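Local coordinates for protein glucanase (Clostridium thermocellum, PDB 5GXX) that probably hydrolyses internal beta-1,4-glucosidic bonds of cellulose, as expected of a family 9 endoglucanase working in a cellulosome, at residues Phe268-Leu273 with Phe313-Ser318; Asp274-Gln279 with Tyr329-Ser334. The protein carries 1 engineered substitution. All coordinates share one frame; numbering follows the deposited sequence. Where two conformers were deposited one is given.

Contact 1: residues Phe268-Leu273 with Phe313-Ser318; sequences FAQMHL and FVYADS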
ATOM      1  N   PHE A 268     -10.464 -62.223 -16.607  1.00 17.35           N
ATOM      2  CA  PHE A 268     -10.411 -60.796 -16.295  1.00 16.06           C
ATOM      3  C   PHE A 268      -9.114 -60.139 -16.762  1.00 15.97           C
ATOM      4  O   PHE A 268      -9.179 -59.101 -17.428  1.00 14.45           O
ATOM      5  CB  PHE A 268     -10.625 -60.496 -14.805  1.00 16.77           C
ATOM      6  CG  PHE A 268     -10.464 -59.031 -14.497  1.00 13.50           C
ATOM      7  CD1 PHE A 268     -11.549 -58.182 -14.628  1.00 16.39           C
ATOM      8  CD2 PHE A 268      -9.211 -58.501 -14.207  1.00 14.15           C
ATOM      9  CE1 PHE A 268     -11.405 -56.814 -14.397  1.00 16.20           C
ATOM     10  CE2 PHE A 268      -9.057 -57.141 -13.973  1.00 13.47           C
ATOM     11  CZ  PHE A 268     -10.156 -56.297 -14.081  1.00 14.88           C
ATOM     12  N   ALA A 269      -7.963 -60.721 -16.423  1.00 14.88           N
ATOM     13  CA  ALA A 269      -6.661 -60.141 -16.755  1.00 14.67           C
ATOM     14  C   ALA A 269      -6.543 -59.988 -18.266  1.00 13.38           C
ATOM     15  O   ALA A 269      -6.044 -58.966 -18.725  1.00 13.49           O
ATOM     16  CB  ALA A 269      -5.523 -61.009 -16.214  1.00 14.98           C
ATOM     17  N   GLN A 270      -6.987 -60.986 -19.033  1.00 14.04           N
ATOM     18  CA  GLN A 270      -6.866 -60.944 -20.490  1.00 13.76           C
ATOM     19  C   GLN A 270      -7.825 -59.928 -21.118  1.00 14.66           C
ATOM     20  O   GLN A 270      -7.459 -59.236 -22.072  1.00 14.83           O
ATOM     21  CB  GLN A 270      -7.010 -62.345 -21.106  1.00 14.81           C
ATOM     22  CG  GLN A 270      -5.849 -63.253 -20.751  1.00 14.25           C
ATOM     23  CD  GLN A 270      -6.089 -64.715 -21.055  1.00 18.89           C
ATOM     24  OE1 GLN A 270      -6.885 -65.067 -21.933  1.00 20.87           O
ATOM     25  NE2 GLN A 270      -5.395 -65.584 -20.328  1.00 17.09           N
ATOM     26  N   MET A 271      -9.023 -59.798 -20.557  1.00 13.68           N
ATOM     27  CA  MET A 271      -9.984 -58.797 -21.030  1.00 14.12           C
ATOM     28  C   MET A 271      -9.441 -57.375 -20.787  1.00 12.85           C
ATOM     29  O   MET A 271      -9.406 -56.515 -21.696  1.00 10.58           O
ATOM     30  CB  MET A 271     -11.330 -58.990 -20.317  1.00 16.90           C
ATOM     31  CG  MET A 271     -12.409 -57.999 -20.733  1.00 19.88           C
ATOM     32  SD  MET A 271     -13.966 -58.312 -19.867  1.00 24.69           S
ATOM     33  CE  MET A 271     -14.011 -60.104 -19.805  1.00 27.90           C
ATOM     34  N   HIS A 272      -8.964 -57.149 -19.568  1.00 12.31           N
ATOM     35  CA  HIS A 272      -8.410 -55.862 -19.158  1.00 12.12           C
ATOM     36  C   HIS A 272      -7.182 -55.495 -19.998  1.00 12.11           C
ATOM     37  O   HIS A 272      -7.101 -54.395 -20.588  1.00 12.45           O
ATOM     38  CB  HIS A 272      -8.052 -55.919 -17.664  1.00 12.88           C
ATOM     39  CG  HIS A 272      -7.160 -54.809 -17.189  1.00 11.89           C
ATOM     40  ND1 HIS A 272      -7.575 -53.496 -17.091  1.00 14.04           N
ATOM     41  CD2 HIS A 272      -5.860 -54.817 -16.798  1.00 11.04           C
ATOM     42  CE1 HIS A 272      -6.559 -52.743 -16.697  1.00 12.91           C
ATOM     43  NE2 HIS A 272      -5.513 -53.521 -16.489  1.00 10.81           N
ATOM     44  N   LEU A 273      -6.235 -56.424 -20.090  1.00 12.67           N
ATOM     45  CA  LEU A 273      -5.027 -56.120 -20.856  1.00 11.83           C
ATOM     46  C   LEU A 273      -5.313 -55.996 -22.351  1.00 11.69           C
ATOM     47  O   LEU A 273      -4.751 -55.123 -23.021  1.00 12.61           O
ATOM     48  CB  LEU A 273      -3.881 -57.100 -20.578  1.00 11.58           C
ATOM     49  CG  LEU A 273      -3.295 -57.000 -19.172  1.00 13.63           C
ATOM     50  CD1 LEU A 273      -2.388 -58.193 -18.875  1.00 13.08           C
ATOM     51  CD2 LEU A 273      -2.611 -55.666 -18.882  1.00 12.80           C
ATOM     52  N   PHE A 313       3.730 -56.819 -17.990  1.00 13.50           N
ATOM     53  CA  PHE A 313       4.952 -57.610 -17.835  1.00 13.54           C
ATOM     54  C   PHE A 313       4.726 -58.725 -16.806  1.00 14.77           C
ATOM     55  O   PHE A 313       5.107 -59.876 -17.037  1.00 15.44           O
ATOM     56  CB  PHE A 313       6.139 -56.750 -17.367  1.00 13.59           C
ATOM     57  CG  PHE A 313       6.816 -55.915 -18.437  1.00 14.42           C
ATOM     58  CD1 PHE A 313       7.185 -56.426 -19.681  1.00 11.93           C
ATOM     59  CD2 PHE A 313       7.166 -54.604 -18.143  1.00 13.40           C
ATOM     60  CE1 PHE A 313       7.832 -55.632 -20.625  1.00 13.79           C
ATOM     61  CE2 PHE A 313       7.857 -53.801 -19.055  1.00 11.79           C
ATOM     62  CZ  PHE A 313       8.194 -54.314 -20.306  1.00 12.07           C
ATOM     63  N   VAL A 314       4.154 -58.382 -15.652  1.00 13.86           N
ATOM     64  CA  VAL A 314       3.953 -59.365 -14.587  1.00 13.61           C
ATOM     65  C   VAL A 314       3.033 -60.485 -15.075  1.00 15.05           C
ATOM     66  O   VAL A 314       3.305 -61.668 -14.861  1.00 15.62           O
ATOM     67  CB  VAL A 314       3.421 -58.716 -13.287  1.00 13.30           C
ATOM     68  CG1 VAL A 314       3.016 -59.800 -12.273  1.00 15.57           C
ATOM     69  CG2 VAL A 314       4.449 -57.794 -12.648  1.00 13.43           C
ATOM     70  N   TYR A 315       1.965 -60.122 -15.777  1.00 14.31           N
ATOM     71  CA  TYR A 315       1.029 -61.115 -16.267  1.00 16.07           C
ATOM     72  C   TYR A 315       1.675 -61.984 -17.349  1.00 16.18           C
ATOM     73  O   TYR A 315       1.596 -63.214 -17.296  1.00 16.18           O
ATOM     74  CB  TYR A 315      -0.275 -60.482 -16.758  1.00 14.99           C
ATOM     75  CG  TYR A 315      -1.276 -61.568 -17.093  1.00 12.95           C
ATOM     76  CD1 TYR A 315      -1.810 -62.385 -16.079  1.00 13.87           C
ATOM     77  CD2 TYR A 315      -1.665 -61.805 -18.418  1.00 12.50           C
ATOM     78  CE1 TYR A 315      -2.680 -63.416 -16.374  1.00 14.78           C
ATOM     79  CE2 TYR A 315      -2.563 -62.834 -18.720  1.00 15.25           C
ATOM     80  CZ  TYR A 315      -3.065 -63.621 -17.692  1.00 15.60           C
ATOM     81  OH  TYR A 315      -3.952 -64.642 -17.956  1.00 17.23           O
ATOM     82  N   ALA A 316       2.338 -61.358 -18.312  1.00 16.34           N
ATOM     83  CA  ALA A 316       3.014 -62.116 -19.364  1.00 17.57           C
ATOM     84  C   ALA A 316       4.034 -63.091 -18.785  1.00 18.33           C
ATOM     85  O   ALA A 316       4.142 -64.226 -19.235  1.00 16.83           O
ATOM     86  CB  ALA A 316       3.689 -61.174 -20.350  1.00 17.28           C
ATOM     87  N   ASP A 317       4.791 -62.653 -17.787  1.00 18.14           N
ATOM     88  CA  ASP A 317       5.791 -63.522 -17.175  1.00 19.64           C
ATOM     89  C   ASP A 317       5.188 -64.689 -16.404  1.00 20.67           C
ATOM     90  O   ASP A 317       5.895 -65.665 -16.119  1.00 22.26           O
ATOM     91  CB  ASP A 317       6.674 -62.710 -16.231  1.00 19.39           C
ATOM     92  CG  ASP A 317       7.710 -61.892 -16.966  1.00 20.13           C
ATOM     93  OD1 ASP A 317       7.953 -62.173 -18.162  1.00 23.88           O
ATOM     94  OD2 ASP A 317       8.282 -60.973 -16.345  1.00 21.59           O
ATOM     95  N   SER A 318       3.903 -64.593 -16.071  1.00 20.08           N
ATOM     96  CA  SER A 318       3.251 -65.587 -15.216  0.50 20.42           C
ATOM     97  C   SER A 318       2.464 -66.631 -16.003  1.00 21.13           C
ATOM     98  O   SER A 318       1.902 -67.555 -15.410  1.00 23.31           O
ATOM     99  CB  SER A 318       2.309 -64.907 -14.224  0.50 20.50           C
ATOM    100  OG  SER A 318       1.113 -64.511 -14.871  0.50 18.56           O
TER

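Contact 2: residues Asp274-Gln279 with Tyr329-Ser334; sequences DWWTPQ and YNFAKS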
ATOM      1  N   ASP A 274      -6.211 -56.837 -22.870  1.00 12.06           N
ATOM      2  CA  ASP A 274      -6.548 -56.735 -24.291  1.00 11.95           C
ATOM      3  C   ASP A 274      -7.095 -55.339 -24.595  1.00 11.06           C
ATOM      4  O   ASP A 274      -6.784 -54.763 -25.630  1.00 10.87           O
ATOM      5  CB  ASP A 274      -7.577 -57.795 -24.690  1.00 12.51           C
ATOM      6  CG  ASP A 274      -6.960 -59.177 -24.888  1.00 12.33           C
ATOM      7  OD1 ASP A 274      -5.732 -59.352 -24.703  1.00 13.34           O
ATOM      8  OD2 ASP A 274      -7.734 -60.069 -25.284  1.00 14.23           O
ATOM      9  N   TRP A 275      -7.914 -54.803 -23.695  1.00 12.30           N
ATOM     10  CA  TRP A 275      -8.488 -53.476 -23.880  1.00 10.61           C
ATOM     11  C   TRP A 275      -7.429 -52.390 -23.995  1.00 11.02           C
ATOM     12  O   TRP A 275      -7.658 -51.400 -24.675  1.00 11.02           O
ATOM     13  CB  TRP A 275      -9.500 -53.167 -22.770  1.00 10.51           C
ATOM     14  CG  TRP A 275     -10.222 -51.853 -22.890  1.00  9.56           C
ATOM     15  CD1 TRP A 275     -11.315 -51.569 -23.658  1.00 10.89           C
ATOM     16  CD2 TRP A 275      -9.873 -50.634 -22.225  1.00  9.90           C
ATOM     17  NE1 TRP A 275     -11.658 -50.233 -23.529  1.00  9.98           N
ATOM     18  CE2 TRP A 275     -10.796 -49.647 -22.637  1.00  8.43           C
ATOM     19  CE3 TRP A 275      -8.874 -50.286 -21.308  1.00 11.71           C
ATOM     20  CZ2 TRP A 275     -10.757 -48.344 -22.150  1.00 11.58           C
ATOM     21  CZ3 TRP A 275      -8.837 -48.992 -20.820  1.00 11.78           C
ATOM     22  CH2 TRP A 275      -9.776 -48.038 -21.243  1.00 11.71           C
ATOM     23  N   TRP A 276      -6.305 -52.594 -23.322  1.00 10.11           N
ATOM     24  CA  TRP A 276      -5.170 -51.686 -23.368  1.00 10.45           C
ATOM     25  C   TRP A 276      -4.273 -51.858 -24.603  1.00 11.29           C
ATOM     26  O   TRP A 276      -3.518 -50.942 -24.925  1.00 11.81           O
ATOM     27  CB  TRP A 276      -4.347 -51.874 -22.094  1.00 10.45           C
ATOM     28  CG  TRP A 276      -4.893 -51.057 -20.975  1.00  9.44           C
ATOM     29  CD1 TRP A 276      -5.841 -51.428 -20.047  1.00 10.56           C
ATOM     30  CD2 TRP A 276      -4.559 -49.698 -20.688  1.00  9.30           C
ATOM     31  NE1 TRP A 276      -6.100 -50.370 -19.197  1.00 11.12           N
ATOM     32  CE2 TRP A 276      -5.325 -49.297 -19.574  1.00 12.09           C
ATOM     33  CE3 TRP A 276      -3.647 -48.790 -21.251  1.00  9.25           C
ATOM     34  CZ2 TRP A 276      -5.228 -48.007 -19.034  1.00 11.03           C
ATOM     35  CZ3 TRP A 276      -3.538 -47.522 -20.702  1.00 12.55           C
ATOM     36  CH2 TRP A 276      -4.331 -47.139 -19.603  1.00 10.88           C
ATOM     37  N   THR A 277      -4.330 -53.011 -25.264  1.00 11.53           N
ATOM     38  CA  THR A 277      -3.442 -53.307 -26.389  1.00 11.18           C
ATOM     39  C   THR A 277      -3.974 -52.714 -27.697  1.00 11.37           C
ATOM     40  O   THR A 277      -5.167 -52.449 -27.817  1.00 10.50           O
ATOM     41  CB  THR A 277      -3.265 -54.825 -26.602  1.00 11.86           C
ATOM     42  OG1 THR A 277      -4.512 -55.412 -27.012  1.00 13.03           O
ATOM     43  CG2 THR A 277      -2.692 -55.507 -25.355  1.00 11.69           C
ATOM     44  N   PRO A 278      -3.108 -52.528 -28.702  1.00 10.92           N
ATOM     45  CA  PRO A 278      -3.573 -52.051 -30.007  1.00 10.44           C
ATOM     46  C   PRO A 278      -4.714 -52.857 -30.638  1.00 10.29           C
ATOM     47  O   PRO A 278      -5.560 -52.288 -31.328  1.00 10.81           O
ATOM     48  CB  PRO A 278      -2.305 -52.093 -30.870  1.00 10.66           C
ATOM     49  CG  PRO A 278      -1.226 -51.768 -29.870  1.00 10.58           C
ATOM     50  CD  PRO A 278      -1.637 -52.598 -28.667  1.00 10.82           C
ATOM     51  N   GLN A 279      -4.789 -54.166 -30.385  1.00 11.14           N
ATOM     52  CA  GLN A 279      -5.844 -54.973 -31.002  1.00 10.46           C
ATOM     53  C   GLN A 279      -7.196 -54.840 -30.287  1.00 11.11           C
ATOM     54  O   GLN A 279      -8.226 -55.173 -30.875  1.00 11.73           O
ATOM     55  CB  GLN A 279      -5.413 -56.439 -31.091  1.00 11.59           C
ATOM     56  CG  GLN A 279      -4.266 -56.708 -32.084  1.00 12.01           C
ATOM     57  CD  GLN A 279      -4.601 -56.583 -33.553  1.00 12.07           C
ATOM     58  OE1 GLN A 279      -5.748 -56.693 -33.980  1.00 13.81           O
ATOM     59  NE2 GLN A 279      -3.559 -56.397 -34.362  1.00 16.64           N
ATOM     60  N   TYR A 329       3.868 -58.375 -23.625  1.00 14.02           N
ATOM     61  CA  TYR A 329       5.230 -57.843 -23.538  1.00 13.36           C
ATOM     62  C   TYR A 329       5.423 -56.675 -24.510  1.00 13.40           C
ATOM     63  O   TYR A 329       5.980 -55.648 -24.129  1.00 14.92           O
ATOM     64  CB  TYR A 329       6.266 -58.935 -23.849  1.00 13.91           C
ATOM     65  CG  TYR A 329       7.703 -58.459 -23.788  1.00 14.92           C
ATOM     66  CD1 TYR A 329       8.326 -57.866 -24.896  1.00 15.63           C
ATOM     67  CD2 TYR A 329       8.448 -58.579 -22.615  1.00 17.76           C
ATOM     68  CE1 TYR A 329       9.639 -57.415 -24.851  1.00 16.52           C
ATOM     69  CE2 TYR A 329       9.767 -58.133 -22.568  1.00 16.61           C
ATOM     70  CZ  TYR A 329      10.355 -57.556 -23.688  1.00 18.25           C
ATOM     71  OH  TYR A 329      11.653 -57.116 -23.634  1.00 20.83           O
ATOM     72  N   ASN A 330       4.983 -56.825 -25.758  1.00 12.51           N
ATOM     73  CA  ASN A 330       5.233 -55.775 -26.753  1.00 11.86           C
ATOM     74  C   ASN A 330       4.483 -54.496 -26.375  1.00 11.89           C
ATOM     75  O   ASN A 330       5.015 -53.381 -26.502  1.00 12.30           O
ATOM     76  CB  ASN A 330       4.765 -56.251 -28.132  1.00 13.25           C
ATOM     77  CG  ASN A 330       5.730 -57.224 -28.794  1.00 15.60           C
ATOM     78  OD1 ASN A 330       6.862 -57.410 -28.340  1.00 16.39           O
ATOM     79  ND2 ASN A 330       5.280 -57.830 -29.897  1.00 16.59           N
ATOM     80  N   PHE A 331       3.247 -54.692 -25.907  1.00 10.42           N
ATOM     81  CA  PHE A 331       2.491 -53.548 -25.375  1.00 11.51           C
ATOM     82  C   PHE A 331       3.263 -52.831 -24.267  1.00 11.16           C
ATOM     83  O   PHE A 331       3.437 -51.604 -24.307  1.00 11.88           O
ATOM     84  CB  PHE A 331       1.108 -53.974 -24.855  1.00 11.20           C
ATOM     85  CG  PHE A 331       0.512 -52.980 -23.896  1.00  9.18           C
ATOM     86  CD1 PHE A 331      -0.023 -51.784 -24.362  1.00  9.56           C
ATOM     87  CD2 PHE A 331       0.525 -53.231 -22.520  1.00  9.97           C
ATOM     88  CE1 PHE A 331      -0.517 -50.846 -23.471  1.00 11.09           C
ATOM     89  CE2 PHE A 331       0.044 -52.283 -21.628  1.00 10.94           C
ATOM     90  CZ  PHE A 331      -0.511 -51.103 -22.106  1.00 11.64           C
ATOM     91  N   ALA A 332       3.703 -53.588 -23.267  1.00 11.42           N
ATOM     92  CA  ALA A 332       4.368 -52.991 -22.113  1.00 10.55           C
ATOM     93  C   ALA A 332       5.634 -52.237 -22.539  1.00  9.95           C
ATOM     94  O   ALA A 332       5.820 -51.075 -22.178  1.00  9.42           O
ATOM     95  CB  ALA A 332       4.683 -54.101 -21.102  1.00 11.71           C
ATOM     96  N   LYS A 333       6.490 -52.892 -23.325  1.00 10.61           N
ATOM     97  CA  LYS A 333       7.757 -52.262 -23.700  1.00 10.61           C
ATOM     98  C   LYS A 333       7.481 -51.033 -24.561  1.00 10.27           C
ATOM     99  O   LYS A 333       8.195 -50.033 -24.442  1.00 11.70           O
ATOM    100  CB  LYS A 333       8.707 -53.254 -24.400  1.00 11.48           C
ATOM    101  CG  LYS A 333      10.070 -52.649 -24.750  1.00 13.63           C
ATOM    102  CD  LYS A 333      11.032 -53.712 -25.281  1.00 14.03           C
ATOM    103  CE  LYS A 333      12.457 -53.176 -25.303  1.00 12.79           C
ATOM    104  NZ  LYS A 333      12.651 -52.224 -26.446  1.00 15.05           N
ATOM    105  N   SER A 334       6.434 -51.091 -25.382  1.00 11.09           N
ATOM    106  CA  SER A 334       6.124 -49.953 -26.235  1.00 12.14           C
ATOM    107  C   SER A 334       5.755 -48.720 -25.416  1.00 11.43           C
ATOM    108  O   SER A 334       6.055 -47.591 -25.801  1.00 12.35           O
ATOM    109  CB  SER A 334       5.021 -50.281 -27.250  1.00 12.87           C
ATOM    110  OG  SER A 334       3.741 -50.273 -26.657  1.00 15.73           O
TER

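Contact 1: residues Phe268-Leu273 with Phe313-Ser318
Two helices of the family 9 catalytic domain meet here through one aromatic side chain, Y315 of helix 301-318, which reaches A269, Q270 and L273 on helix 263-276. The local axes stay 11.5 Å apart at their closest and run at 134°, so the backbones are well separated and the tyrosine spans the gap; it supplies 99 of the 188 Å² buried between the segments. Y315 has CG anti to its backbone N (chi1 -173°), which directs the phenol across to the other helix. A269 CB sits over one ring face, 3.9 Å from the centroid of the Y315 ring and shifted toward the rim, a CH-pi contact. L273 CD1 comes in obliquely, 3.7 Å from CD2 of Y315 and almost as near to its CB. Helices 263-276 and 301-318 both belong to the helical domain of the family, an (alpha/alpha)6 barrel, and this contact ties one to the other. At the phenol end the contact turns polar: Q270 NE2 donates to Y315 OH over 2.9 Å with a nearly straight N-H...O angle of 164°. The oxygen lies close to the Q270 amide plane, whereas the amide and ring planes are turned about halfway between parallel and perpendicular. H266, one turn before Q270, also hydrogen-bonds Y315 OH through ND1, so two side chains of the same helix grip the buried phenol. Q270 CG, 3.9 Å from Y315 CE2, adds an aliphatic touch beside the bond.

Contact 2: residues Asp274-Gln279 with Tyr329-Ser334
The F331 ring reaches W276 with its CZ and CE1, while one face of the W276 indole carries W275 CZ3, 3.4 Å above its plane and offset toward the rim. At the edge of the W275 ring, in its plane, lies W276 CD1. This is the place in the (alpha/alpha)6 barrel domain where helix 263-276 ends against helix 322-340. CG of F331 stands anti to the backbone N (chi1 160°), carrying the ring toward the helix end. F331 CE1 comes 3.3 Å from W276 O, and F331 CZ lies 3.9 Å from W276 CB. The same carbonyl oxygen accepts a hydrogen bond from Y288, so the phenylalanine packs beside a polar atom that already has a partner. At the other end of the tryptophan, NE1 is bonded to the backbone oxygen of W241. T277, the first residue to leave helical geometry, lays CG2 4.1 Å from F331 CB, and the two side chains cross at about a right angle. Its hydroxyl turns back to the last turn: T277 OG1 donates to D274 O over 2.7 Å, at a C=O...O angle of 122°, and T277 N bonds that same oxygen at 3.0 Å.

Contacts 1 and 2 have centres about 10 Å apart and share helix 263-276, whose segments 268-273 and 274-279 are consecutive. Their partners follow in the same order, 313-318 on helix 301-318 and then 329-334 on helix 322-340, so the segments of the two contacts alternate along the chain. The centres of contacts 1 and 2 lie about 32 and 31 Å from the centre of the whole chain, which also carries a cellulose-binding domain. The partner helices also meet directly: F313 CE1 of contact 1 lies 3.5 Å from A332 CB and 3.6 Å from Y329 CD2 of contact 2. Three helices thus pack mutually within the family 9 catalytic domain.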